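Chemotaxis transducer (Pseudomonas aeruginosa, PDB 6GCV) binds nitrate directly through its PilJ-type ligand-binding domain and so probably steers chemotaxis of the bacterium in response to nitrate. Local coordinates at residues K33-A38 with A50-I55; A38-R42 with Q102-S108; I16-T20 with R72-M77; Q27-Q32 with L122-N127; M77-I82 with L132-A137. All blocks are in the same frame, centred on the assembly; numbering follows the deposited sequence. Where two conformers were deposited one is given.

Overall arrangement
Four helices, 18-42, 48-67, 80-103 and 112-137, form the bundle of each subunit, and helix 18-42 joins in four of the five contacts. Interactions 1 and 2 share Ala38 and touch through Leu51 near one end, their centres about 11 Å apart. Interactions 3 and 5 share Met77 at the other end, their centres about 12 Å apart; those of interactions 2 and 5 are about 36 Å apart. Interaction 4, pairing the first helix with the last, lies near the middle, so its nitrate sits midway along the bundle, facing the second subunit. Along the chain, interaction 1 is nested inside the loops closed by interactions 3 and 4, and interaction 5 follows interaction 3.

Interaction 1 (K33-A38 with A50-I55); sequences KMAREA and ALAATI. With NA (sodium ion), chain E; ACT (acetate ion), chain G.
Met34 overlaps Leu51 and Thr54 with its CB, which lies 3.9 Å from Leu51 CD1. SD reaches Ile55 CG1, the two side chains crossing at about a right angle, and the bend at chi3 turns CE onto the backbone of Ile55; Met34 also packs on Trp93 and Leu100 of helix 80-103. One turn along helix 18-42, the Ala38 methyl meets the other branch of Leu51, CD2. Next to this apolar strip lies a polar cluster round Thr54. With chi1 at -55°, its CG2 turns to Met34 and its OG1 to the pair Lys33 and Glu37. Lys33 runs out extended and turns only at its last torsion, so that NZ donates to Thr54 OG1 at 2.9 Å. The same NZ forms a salt bridge to Glu37 OE2 at 2.9 Å, reaching the syn side from 31° out of the carboxylate plane. Glu37 OE1 stands 2.8 Å from Thr54 OG1, whose single proton could go there or to Ala50 O. Lys33 thus ties the acid to the threonine. Acetate OXT lies 2.5 Å from Glu37 OE2, a proton probably being shared between the two acid groups. Glu37 O binds sodium at 2.9 Å, and Asp47 belongs to the same metal site. Water 1, also on the sodium, donates to the acetate, which Arg36 NH1 holds only weakly; Arg36 NH2 bonds to Gln32 and Thr120 of the second subunit. The segment axes run 9.2 Å apart at 163°, the antiparallel pairing of consecutive helices in a four-helix bundle of the PilJ type.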
# COMPACT_ATOMS: atom_id res chain seq x y z
N LYS A 33 2.08 -3.88 -3.71
CA LYS A 33 1.49 -4.27 -4.99
C LYS A 33 2.51 -4.94 -5.90
O LYS A 33 2.22 -5.97 -6.53
CB LYS A 33 0.83 -3.06 -5.66
CG LYS A 33 0.10 -3.37 -6.97
CD LYS A 33 -0.72 -2.16 -7.42
CE LYS A 33 -1.57 -2.50 -8.63
NZ LYS A 33 -0.77 -2.31 -9.86
N MET A 34 3.70 -4.36 -5.98
CA MET A 34 4.71 -4.93 -6.85
C MET A 34 5.13 -6.31 -6.35
O MET A 34 5.41 -7.21 -7.15
CB MET A 34 5.88 -3.98 -7.10
CG MET A 34 6.64 -3.62 -5.90
SD MET A 34 7.87 -2.33 -6.23
CE MET A 34 7.04 -0.77 -6.50
N ALA A 35 5.19 -6.49 -5.03
CA ALA A 35 5.54 -7.81 -4.51
C ALA A 35 4.47 -8.84 -4.90
O ALA A 35 4.79 -9.96 -5.32
CB ALA A 35 5.70 -7.77 -3.01
N ARG A 36 3.21 -8.49 -4.75
CA ARG A 36 2.18 -9.42 -5.15
C ARG A 36 2.24 -9.75 -6.63
O ARG A 36 2.08 -10.90 -7.02
CB ARG A 36 0.85 -9.08 -4.57
CG ARG A 36 0.15 -7.90 -4.99
CD ARG A 36 -0.92 -8.19 -6.02
NE ARG A 36 -1.72 -7.01 -6.24
CZ ARG A 36 -2.51 -6.77 -7.28
NH1 ARG A 36 -2.38 -7.47 -8.39
NH2 ARG A 36 -3.24 -5.63 -7.25
N GLU A 37 2.48 -8.75 -7.46
CA GLU A 37 2.58 -8.99 -8.90
C GLU A 37 3.78 -9.91 -9.22
O GLU A 37 3.66 -10.79 -10.12
CB GLU A 37 2.70 -7.66 -9.63
CG GLU A 37 1.42 -6.88 -9.62
CD GLU A 37 1.52 -5.43 -10.03
OE1 GLU A 37 2.62 -4.86 -9.92
OE2 GLU A 37 0.49 -4.82 -10.44
N ALA A 38 4.92 -9.69 -8.56
CA ALA A 38 6.09 -10.54 -8.81
C ALA A 38 5.84 -11.97 -8.37
O ALA A 38 6.25 -12.92 -9.05
CB ALA A 38 7.30 -9.95 -8.13
N ALA A 50 2.17 -5.40 -15.99
CA ALA A 50 1.58 -4.85 -14.76
C ALA A 50 2.67 -4.57 -13.75
O ALA A 50 2.68 -3.52 -13.12
CB ALA A 50 0.53 -5.79 -14.19
N LEU A 51 3.58 -5.51 -13.57
CA LEU A 51 4.69 -5.31 -12.68
C LEU A 51 5.51 -4.09 -13.09
O LEU A 51 5.86 -3.25 -12.28
CB LEU A 51 5.55 -6.56 -12.58
CG LEU A 51 6.81 -6.45 -11.69
CD1 LEU A 51 6.48 -6.07 -10.28
CD2 LEU A 51 7.63 -7.74 -11.70
N ALA A 52 5.85 -4.02 -14.38
CA ALA A 52 6.59 -2.87 -14.87
C ALA A 52 5.88 -1.59 -14.58
O ALA A 52 6.52 -0.59 -14.21
CB ALA A 52 6.90 -3.01 -16.36
N ALA A 53 4.58 -1.55 -14.82
CA ALA A 53 3.84 -0.31 -14.60
C ALA A 53 3.84 0.12 -13.14
O ALA A 53 3.95 1.31 -12.83
CB ALA A 53 2.44 -0.47 -15.13
N THR A 54 3.71 -0.84 -12.23
CA THR A 54 3.72 -0.53 -10.79
C THR A 54 5.08 0.01 -10.35
O THR A 54 5.18 1.00 -9.61
CB THR A 54 3.31 -1.76 -9.96
OG1 THR A 54 2.04 -2.20 -10.45
CG2 THR A 54 3.23 -1.42 -8.52
N ILE A 55 6.15 -0.65 -10.81
CA ILE A 55 7.50 -0.18 -10.53
C ILE A 55 7.69 1.24 -11.08
O ILE A 55 8.25 2.09 -10.41
CB ILE A 55 8.54 -1.16 -11.10
CG1 ILE A 55 8.48 -2.48 -10.32
CG2 ILE A 55 9.93 -0.56 -11.09
CD1 ILE A 55 9.32 -3.58 -10.89
NA NA E . 1.66 -10.20 -12.19
C ACT G . -2.57 -5.73 -11.53
O ACT G . -3.69 -6.30 -11.30
OXT ACT G . -1.47 -6.26 -11.13
CH3 ACT G . -2.53 -4.34 -12.07
O HOH W 1 -0.79 -8.86 -11.81

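Interaction 2 (A38-R42 with Q102-S108); sequences ALQLR and QVAQPAS
Near-trans values of chi1 to chi3 stretch Arg42 from CG to NE along Val103 O, and a turn at chi4 (73°) then swings its guanidinium in among the carbonyls of residues 102-108. NH1 donates to Val103 O at 3.0 Å, and that oxygen lies in the guanidinium plane, although the donor stands above the plane of the carbonyl. Ser108 is gripped end-on by two nitrogens: NH1 reaches its OG at 3.0 Å, and NH2 reaches its O at 2.9 Å. Pro106 O lies over one face of the group, offset toward the rim. Water 2 links Arg42 O with Pro106 O. Beside the arginine the packing is apolar and close: Leu41 CB lies 3.9 Å from Ala104 CB, and Leu39 CD2 meets Val103 CG1 at the same distance. Pro106 sets a ring carbon, CG, against a backbone oxygen, Leu41 O, at 3.4 Å. Ala104 CA points its hydrogen at Ala38 O, a CH...O contact of 3.5 Å where the two backbones lie close. Phe115 of helix 112-137 covers Leu39 and Val103. An arginine at the last turn of helix 18-42 here collects Val103 O and both Ser108 oxygens of the type I beta turn Gln105-Ser108, fastening an inter-helix loop to the end of the bundle.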
# COMPACT_ATOMS: atom_id res chain seq x y z
N ALA A 38 4.92 -9.69 -8.56
CA ALA A 38 6.09 -10.54 -8.81
C ALA A 38 5.84 -11.97 -8.37
O ALA A 38 6.25 -12.92 -9.05
CB ALA A 38 7.30 -9.95 -8.13
N LEU A 39 5.19 -12.15 -7.21
CA LEU A 39 4.88 -13.50 -6.74
C LEU A 39 3.89 -14.21 -7.67
O LEU A 39 4.00 -15.42 -7.92
CB LEU A 39 4.33 -13.45 -5.31
CG LEU A 39 5.37 -12.99 -4.26
CD1 LEU A 39 4.63 -12.60 -2.99
CD2 LEU A 39 6.38 -14.05 -3.97
N GLN A 40 2.94 -13.47 -8.21
CA GLN A 40 2.01 -14.05 -9.16
C GLN A 40 2.71 -14.51 -10.48
O GLN A 40 2.40 -15.55 -11.04
CB GLN A 40 0.87 -13.10 -9.44
CG GLN A 40 -0.27 -13.77 -10.19
CD GLN A 40 -1.56 -12.99 -10.05
OE1 GLN A 40 -1.80 -12.34 -9.02
NE2 GLN A 40 -2.39 -13.03 -11.07
N LEU A 41 3.67 -13.70 -10.91
CA LEU A 41 4.55 -14.10 -12.02
C LEU A 41 5.33 -15.35 -11.64
O LEU A 41 5.48 -16.27 -12.48
CB LEU A 41 5.49 -12.95 -12.41
CG LEU A 41 4.80 -11.84 -13.23
CD1 LEU A 41 5.50 -10.51 -13.14
CD2 LEU A 41 4.70 -12.28 -14.71
N ARG A 42 5.83 -15.45 -10.42
CA ARG A 42 6.55 -16.66 -10.05
C ARG A 42 5.69 -17.91 -10.17
O ARG A 42 6.18 -18.99 -10.53
CB ARG A 42 7.13 -16.53 -8.65
CG ARG A 42 8.15 -17.60 -8.34
CD ARG A 42 8.95 -17.32 -7.09
NE ARG A 42 10.04 -18.25 -6.92
CZ ARG A 42 11.17 -18.23 -7.65
NH1 ARG A 42 11.41 -17.23 -8.47
NH2 ARG A 42 12.06 -19.19 -7.47
N GLN A 102 14.11 -11.00 -9.93
CA GLN A 102 14.45 -12.42 -9.75
C GLN A 102 13.22 -13.24 -9.32
O GLN A 102 12.98 -14.31 -9.86
CB GLN A 102 15.54 -12.57 -8.72
CG GLN A 102 16.87 -11.97 -9.17
CD GLN A 102 17.35 -12.54 -10.47
OE1 GLN A 102 17.63 -11.81 -11.43
NE2 GLN A 102 17.46 -13.85 -10.53
N VAL A 103 12.45 -12.73 -8.36
CA VAL A 103 11.25 -13.43 -7.91
C VAL A 103 10.32 -13.70 -9.03
O VAL A 103 9.73 -14.78 -9.12
CB VAL A 103 10.56 -12.62 -6.79
CG1 VAL A 103 9.16 -13.16 -6.49
CG2 VAL A 103 11.44 -12.64 -5.54
N ALA A 104 10.15 -12.73 -9.92
CA ALA A 104 9.19 -12.83 -11.01
C ALA A 104 9.53 -13.88 -12.08
O ALA A 104 8.69 -14.15 -12.93
CB ALA A 104 9.02 -11.46 -11.64
N GLN A 105 10.76 -14.39 -12.07
CA GLN A 105 11.19 -15.40 -13.02
C GLN A 105 10.94 -16.80 -12.42
O GLN A 105 11.59 -17.17 -11.45
CB GLN A 105 12.68 -15.25 -13.31
CG GLN A 105 13.05 -13.97 -14.01
CD GLN A 105 14.53 -13.81 -14.16
OE1 GLN A 105 15.19 -14.67 -14.69
NE2 GLN A 105 15.04 -12.69 -13.75
N PRO A 106 10.00 -17.57 -12.99
CA PRO A 106 9.66 -18.84 -12.35
C PRO A 106 10.79 -19.79 -12.10
O PRO A 106 10.73 -20.56 -11.15
CB PRO A 106 8.60 -19.42 -13.27
CG PRO A 106 7.95 -18.21 -13.88
CD PRO A 106 9.10 -17.27 -14.11
N ALA A 107 11.79 -19.79 -12.97
CA ALA A 107 12.89 -20.75 -12.91
C ALA A 107 14.11 -20.24 -12.20
O ALA A 107 15.14 -20.91 -12.21
CB ALA A 107 13.25 -21.23 -14.31
N SER A 108 14.03 -19.07 -11.56
CA SER A 108 15.20 -18.55 -10.84
C SER A 108 15.41 -19.16 -9.47
O SER A 108 14.52 -19.82 -8.91
CB SER A 108 15.09 -17.04 -10.71
OG SER A 108 14.08 -16.76 -9.73
O HOH W 2 8.24 -21.02 -10.12

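Interaction 3 (I16-T20 with R72-M77); sequences ISPET and RNVSRM. With ACT (acetate ion), chain F.
Ile16 and Met77 cross at about a right angle, with both branches of the isoleucine pressed on the thioether: CD1 lies 3.6 Å from Met77 SD, and CG2 touches SD and CE. Ser17 stands with its CB against the amide of Asn73, while its OG donates to Asn73 O at 2.6 Å, tilted 32° from the carbonyl plane. Ser17 is also the N-cap of helix 18-42, since its OG accepts from Thr20 N. In Thr20, with OG1 beside its own backbone N (chi1 -56°), OG1 links the helix start to the loop: it donates to Ser17 OG at 2.7 Å and accepts Ser75 N at 2.8 Å along an almost straight N-H...O line. Glu19 and Arg72 also cross nearly perpendicularly, their carboxylate and guanidinium planes 71° apart. Their salt bridge is long, Glu19 OE2 to Arg72 NE 3.9 Å, and rests on charge alone, the oxygen lying well out of the guanidinium plane; the NE hydrogen goes to an acetate. Arg72 NH1 pairs with Asp64, and Glu19 OE1 accepts from Asn22. The hydroxyls thus form a directed chain, Ser75 N to Thr20 OG1 to Ser17 OG to Asn73 O, the two in the middle each donating and accepting, which fixes both hydroxyl rotations and binds the helix start to the loop.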
# COMPACT_ATOMS: atom_id res chain seq x y z
N ILE A 16 2.92 21.82 3.08
CA ILE A 16 3.01 21.13 1.79
C ILE A 16 1.61 20.78 1.30
O ILE A 16 0.67 20.72 2.10
CB ILE A 16 3.88 19.86 1.90
CG1 ILE A 16 3.21 18.81 2.80
CG2 ILE A 16 5.26 20.24 2.42
CD1 ILE A 16 3.96 17.51 2.92
N SER A 17 1.48 20.50 0.01
CA SER A 17 0.19 20.13 -0.54
C SER A 17 -0.23 18.76 -0.02
O SER A 17 0.62 17.90 0.21
CB SER A 17 0.26 20.06 -2.06
OG SER A 17 1.12 19.01 -2.44
N PRO A 18 -1.55 18.55 0.11
CA PRO A 18 -2.02 17.21 0.47
C PRO A 18 -1.53 16.16 -0.52
O PRO A 18 -1.28 15.03 -0.11
CB PRO A 18 -3.54 17.34 0.41
CG PRO A 18 -3.80 18.78 0.67
CD PRO A 18 -2.64 19.54 0.09
N GLU A 19 -1.43 16.52 -1.80
CA GLU A 19 -0.98 15.57 -2.80
C GLU A 19 0.45 15.08 -2.51
O GLU A 19 0.79 13.94 -2.81
CB GLU A 19 -1.11 16.16 -4.19
CG GLU A 19 -0.49 15.33 -5.31
CD GLU A 19 -1.11 14.00 -5.59
OE1 GLU A 19 -1.94 13.49 -4.84
OE2 GLU A 19 -0.70 13.43 -6.63
N THR A 20 1.30 15.94 -1.91
CA THR A 20 2.66 15.50 -1.56
C THR A 20 2.60 14.31 -0.59
O THR A 20 3.30 13.30 -0.76
CB THR A 20 3.48 16.65 -0.96
OG1 THR A 20 3.48 17.76 -1.87
CG2 THR A 20 4.88 16.25 -0.64
N ARG A 72 2.27 18.10 -11.00
CA ARG A 72 1.61 17.09 -10.18
C ARG A 72 1.27 17.59 -8.77
O ARG A 72 0.61 16.89 -8.00
CB ARG A 72 2.51 15.86 -10.09
CG ARG A 72 1.78 14.61 -9.65
CD ARG A 72 2.73 13.43 -9.55
NE ARG A 72 1.99 12.22 -9.24
CZ ARG A 72 2.54 11.06 -8.89
NH1 ARG A 72 3.85 10.95 -8.74
NH2 ARG A 72 1.77 10.02 -8.60
N ASN A 73 1.72 18.79 -8.44
CA ASN A 73 1.49 19.38 -7.12
C ASN A 73 2.17 18.58 -6.02
O ASN A 73 1.57 18.33 -4.95
CB ASN A 73 0.00 19.58 -6.85
CG ASN A 73 -0.27 20.56 -5.73
OD1 ASN A 73 -1.34 20.52 -5.13
ND2 ASN A 73 0.70 21.41 -5.42
N VAL A 74 3.39 18.14 -6.30
CA VAL A 74 4.23 17.48 -5.31
C VAL A 74 5.35 18.43 -4.95
O VAL A 74 6.14 18.83 -5.81
CB VAL A 74 4.80 16.14 -5.82
CG1 VAL A 74 5.79 15.55 -4.84
CG2 VAL A 74 3.68 15.14 -6.10
N SER A 75 5.41 18.79 -3.68
CA SER A 75 6.44 19.69 -3.14
C SER A 75 7.76 18.96 -2.89
O SER A 75 7.75 17.84 -2.38
CB SER A 75 5.93 20.27 -1.78
OG SER A 75 4.59 20.79 -1.86
N ARG A 76 8.90 19.59 -3.17
CA ARG A 76 10.18 19.05 -2.71
C ARG A 76 10.31 19.49 -1.27
O ARG A 76 10.15 20.67 -0.95
CB ARG A 76 11.36 19.57 -3.55
CG ARG A 76 12.72 19.02 -3.09
CD ARG A 76 13.89 19.64 -3.83
NE ARG A 76 13.89 21.10 -3.77
CZ ARG A 76 14.43 21.83 -2.79
NH1 ARG A 76 15.04 21.25 -1.75
NH2 ARG A 76 14.37 23.15 -2.86
N MET A 77 10.65 18.57 -0.37
CA MET A 77 10.86 18.90 1.01
C MET A 77 12.34 18.74 1.29
O MET A 77 12.87 17.64 1.28
CB MET A 77 10.03 18.03 1.93
CG MET A 77 8.54 18.14 1.69
SD MET A 77 7.52 17.19 2.90
CE MET A 77 7.64 18.27 4.33
C ACT F . -0.93 11.53 -10.81
O ACT F . -1.57 10.45 -10.82
OXT ACT F . -0.79 12.21 -9.76
CH3 ACT F . -0.29 12.00 -12.08
O HOH W 3 -2.90 18.73 -3.20
O HOH W 4 -1.70 15.74 -8.75

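Interaction 4 (Q27-Q32 with L122-N127); sequences QRMLSQ and LLGELN. With NO3 (nitrate ion), chain D.
Arg28 begins with CB against Leu123 CD1, 3.7 Å away. CG follows, 4.0 Å from Leu126 CB, as the two side chains slide past each other in opposite directions. CD lies beside Asn127, close to its CA and OD1, and there the chain bends (chi3 -64°), turning the head back over its own helix. The single N-H of NE is shared between nitrate O3, at 2.9 Å, and Gly25 O. At the tip the two nitrogens part: NH2 reaches nitrate O1 at 2.9 Å in a nearly straight bond, while NH1 donates to Asn127 OD1 at 2.9 Å, arriving close to the C=O direction. OD1 lies near the guanidinium plane, at its edge, and the amide is nearly coplanar with it, 27° apart, which steadies the rotation of the arginine. NH1 has a further acceptor, Asn22 of the second subunit. Behind the arginine, Leu126 CD1 fits between Gln27 O and Ser31 CB, the latter at 3.9 Å, and Leu123 packs on Gln32. Ser31 OG donates to Arg28 O and accepts from Gln32 NE2, which satisfies a buried hydroxyl; Gln32 OE1 accepts from Arg36 of the second subunit. Arg28 of the second subunit also donates to the nitrate through NH2. The antiparallel helices of each subunit position one Arg28, and the two arginines meet round one anion at the dimer interface, consistent with the nitrate-sensing site of a PilJ domain.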
# COMPACT_ATOMS: atom_id res chain seq x y z
N GLN A 27 3.47 5.29 -1.96
CA GLN A 27 4.67 4.46 -2.12
C GLN A 27 4.57 3.19 -1.27
O GLN A 27 5.07 2.13 -1.64
CB GLN A 27 5.93 5.23 -1.71
CG GLN A 27 6.27 6.46 -2.53
CD GLN A 27 6.59 6.13 -3.96
OE1 GLN A 27 5.70 5.75 -4.74
NE2 GLN A 27 7.87 6.30 -4.35
N ARG A 28 4.02 3.33 -0.07
CA ARG A 28 3.84 2.19 0.82
C ARG A 28 3.02 1.11 0.12
O ARG A 28 3.42 -0.07 0.05
CB ARG A 28 3.12 2.60 2.11
CG ARG A 28 3.83 3.69 2.92
CD ARG A 28 3.07 4.04 4.20
NE ARG A 28 1.76 4.62 3.89
CZ ARG A 28 1.03 5.29 4.79
NH1 ARG A 28 1.50 5.51 6.01
NH2 ARG A 28 -0.16 5.79 4.45
N MET A 29 1.90 1.50 -0.44
CA MET A 29 1.06 0.58 -1.18
C MET A 29 1.79 -0.02 -2.38
O MET A 29 1.71 -1.24 -2.60
CB MET A 29 -0.21 1.30 -1.63
CG MET A 29 -1.17 0.46 -2.43
SD MET A 29 -0.75 0.32 -4.19
CE MET A 29 -1.07 1.97 -4.73
N LEU A 30 2.49 0.84 -3.14
CA LEU A 30 3.10 0.33 -4.35
C LEU A 30 4.14 -0.75 -4.04
O LEU A 30 4.27 -1.73 -4.78
CB LEU A 30 3.70 1.46 -5.17
CG LEU A 30 2.68 2.43 -5.79
CD1 LEU A 30 3.36 3.68 -6.28
CD2 LEU A 30 1.89 1.80 -6.92
N SER A 31 4.89 -0.56 -2.96
CA SER A 31 5.87 -1.56 -2.58
C SER A 31 5.25 -2.94 -2.39
O SER A 31 5.90 -3.95 -2.66
CB SER A 31 6.63 -1.11 -1.32
OG SER A 31 5.88 -1.27 -0.11
N GLN A 32 4.03 -2.96 -1.89
CA GLN A 32 3.33 -4.22 -1.65
C GLN A 32 2.67 -4.78 -2.93
O GLN A 32 2.70 -5.98 -3.17
CB GLN A 32 2.32 -4.04 -0.51
CG GLN A 32 2.97 -3.52 0.76
CD GLN A 32 4.06 -4.43 1.22
OE1 GLN A 32 3.75 -5.53 1.69
NE2 GLN A 32 5.32 -4.02 1.07
N LEU A 122 11.39 -2.37 3.58
CA LEU A 122 11.13 -1.21 2.74
C LEU A 122 9.86 -0.50 3.15
O LEU A 122 9.80 0.72 3.27
CB LEU A 122 11.10 -1.58 1.26
CG LEU A 122 10.73 -0.45 0.30
CD1 LEU A 122 11.73 0.67 0.38
CD2 LEU A 122 10.64 -0.94 -1.13
N LEU A 123 8.80 -1.29 3.36
CA LEU A 123 7.52 -0.73 3.81
C LEU A 123 7.70 0.12 5.07
O LEU A 123 7.19 1.25 5.15
CB LEU A 123 6.52 -1.87 4.03
CG LEU A 123 5.19 -1.47 4.63
CD1 LEU A 123 4.46 -0.47 3.78
CD2 LEU A 123 4.35 -2.70 4.87
N GLY A 124 8.46 -0.41 6.02
CA GLY A 124 8.71 0.32 7.27
C GLY A 124 9.41 1.64 7.04
O GLY A 124 9.10 2.64 7.67
N GLU A 125 10.41 1.62 6.16
CA GLU A 125 11.15 2.86 5.87
C GLU A 125 10.34 3.86 5.09
O GLU A 125 10.50 5.07 5.29
CB GLU A 125 12.48 2.57 5.20
CG GLU A 125 13.39 1.70 6.08
CD GLU A 125 13.78 2.33 7.41
OE1 GLU A 125 13.73 3.57 7.58
OE2 GLU A 125 14.19 1.57 8.31
N LEU A 126 9.44 3.38 4.24
CA LEU A 126 8.52 4.27 3.57
C LEU A 126 7.54 4.88 4.55
O LEU A 126 7.18 6.05 4.45
CB LEU A 126 7.78 3.54 2.45
CG LEU A 126 8.63 3.16 1.26
CD1 LEU A 126 7.94 2.13 0.38
CD2 LEU A 126 9.06 4.39 0.47
N ASN A 127 7.06 4.08 5.49
CA ASN A 127 6.19 4.62 6.52
C ASN A 127 6.94 5.66 7.34
O ASN A 127 6.37 6.70 7.71
CB ASN A 127 5.68 3.51 7.40
CG ASN A 127 4.55 3.95 8.24
OD1 ASN A 127 3.58 4.54 7.75
ND2 ASN A 127 4.65 3.67 9.51
N NO3 D . -0.88 4.31 1.38
O1 NO3 D . -1.14 5.48 1.72
O2 NO3 D . -1.25 3.86 0.23
O3 NO3 D . -0.27 3.46 2.11

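Interaction 5 (M77-I82 with L132-A137); sequences MGAPEI and LMSARA
Apolar contacts carry this join, led by the thioether of Met77. Its SD lies 3.8 Å from Met133 CE, the two side chains crossing at a slant, and also touches Met133 CG. A bend at chi3 (76°) sends Met77 CE onward to the backbone, 3.7 Å from Met133 O. Ile82 fills the next place with both branches. CG2 meets Met133 CG at 3.9 Å, crossing at about a right angle, while CG1 lies 4.2 Å from Leu132 CB, and CD1 goes on to Leu132 O. Leu132 in turn sets CD1 against Glu81 O. Here the amino-terminal start of helix 80-103, with Ala79 at its N-cap position, leans on the closing turns of helix 112-137 at one end of the four-helix bundle. Thr20, Ile21 and Ala24 of helix 18-42 touch Met133, so Met133 of helix 112-137 sits between helices 18-42 and 80-103. Polar links across the contact are indirect. Water 5 donates to Leu132 O at 2.8 Å and to Glu81 OE2, though the second bond belongs to one of two modelled conformers and is doubtful. Among bonds to neighbouring parts, Met77 O accepts from Arg86 further along helix 80-103.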
# COMPACT_ATOMS: atom_id res chain seq x y z
N MET A 77 10.65 18.57 -0.37
CA MET A 77 10.86 18.90 1.01
C MET A 77 12.34 18.74 1.29
O MET A 77 12.87 17.64 1.28
CB MET A 77 10.03 18.03 1.93
CG MET A 77 8.54 18.14 1.69
SD MET A 77 7.52 17.19 2.90
CE MET A 77 7.64 18.27 4.33
N GLY A 78 13.01 19.88 1.47
CA GLY A 78 14.46 19.93 1.55
C GLY A 78 15.05 19.72 2.95
O GLY A 78 16.26 19.70 3.10
N ALA A 79 14.21 19.56 3.97
CA ALA A 79 14.68 19.35 5.32
C ALA A 79 15.69 18.23 5.34
O ALA A 79 15.43 17.18 4.77
CB ALA A 79 13.51 19.00 6.24
N PRO A 80 16.83 18.42 6.04
CA PRO A 80 17.86 17.39 5.95
C PRO A 80 17.43 15.99 6.38
O PRO A 80 17.85 15.02 5.78
CB PRO A 80 18.98 17.92 6.85
CG PRO A 80 18.74 19.37 6.93
CD PRO A 80 17.26 19.57 6.84
N GLU A 81 16.62 15.89 7.43
CA GLU A 81 16.18 14.57 7.90
C GLU A 81 15.27 13.89 6.89
O GLU A 81 15.27 12.64 6.81
CB GLU A 81 15.51 14.64 9.29
CG GLU A 81 14.08 15.16 9.38
CD GLU A 81 13.93 16.68 9.29
OE1 GLU A 81 14.95 17.40 9.17
OE2 GLU A 81 12.75 17.14 9.34
N ILE A 82 14.50 14.67 6.13
CA ILE A 82 13.59 14.10 5.14
C ILE A 82 14.42 13.66 3.93
O ILE A 82 14.27 12.55 3.46
CB ILE A 82 12.47 15.08 4.74
CG1 ILE A 82 11.57 15.38 5.96
CG2 ILE A 82 11.62 14.46 3.63
CD1 ILE A 82 10.51 16.44 5.70
N LEU A 132 7.95 11.40 8.87
CA LEU A 132 8.81 12.59 8.93
C LEU A 132 8.22 13.75 8.14
O LEU A 132 8.28 14.92 8.55
CB LEU A 132 10.21 12.26 8.40
CG LEU A 132 11.04 11.32 9.26
CD1 LEU A 132 12.28 10.94 8.47
CD2 LEU A 132 11.44 11.94 10.58
N MET A 133 7.68 13.43 6.97
CA MET A 133 7.04 14.46 6.12
C MET A 133 5.86 15.10 6.82
O MET A 133 5.74 16.32 6.84
CB MET A 133 6.63 13.89 4.78
CG MET A 133 7.82 13.54 3.89
SD MET A 133 7.33 12.64 2.40
CE MET A 133 6.38 13.87 1.54
N SER A 134 5.03 14.26 7.45
CA SER A 134 3.86 14.77 8.14
C SER A 134 4.24 15.60 9.36
O SER A 134 3.62 16.60 9.64
CB SER A 134 2.95 13.62 8.54
OG SER A 134 2.39 13.09 7.39
N ALA A 135 5.27 15.17 10.07
CA ALA A 135 5.71 15.92 11.25
C ALA A 135 6.10 17.36 10.87
O ALA A 135 5.80 18.25 11.53
CB ALA A 135 6.87 15.22 11.93
N ARG A 136 6.82 17.40 9.71
CA ARG A 136 7.29 18.74 9.28
C ARG A 136 6.13 19.56 8.73
O ARG A 136 6.05 20.76 8.98
CB ARG A 136 8.35 18.58 8.18
CG ARG A 136 8.87 19.86 7.54
CD ARG A 136 9.20 20.98 8.50
NE ARG A 136 9.81 22.07 7.76
CZ ARG A 136 9.13 23.04 7.18
NH1 ARG A 136 7.81 23.09 7.33
NH2 ARG A 136 9.76 23.98 6.50
N ALA A 137 5.23 18.92 7.99
CA ALA A 137 4.14 19.62 7.33
C ALA A 137 3.03 20.06 8.28
O ALA A 137 2.43 21.08 8.07
CB ALA A 137 3.57 18.73 6.24
O HOH W 5 10.02 16.01 10.46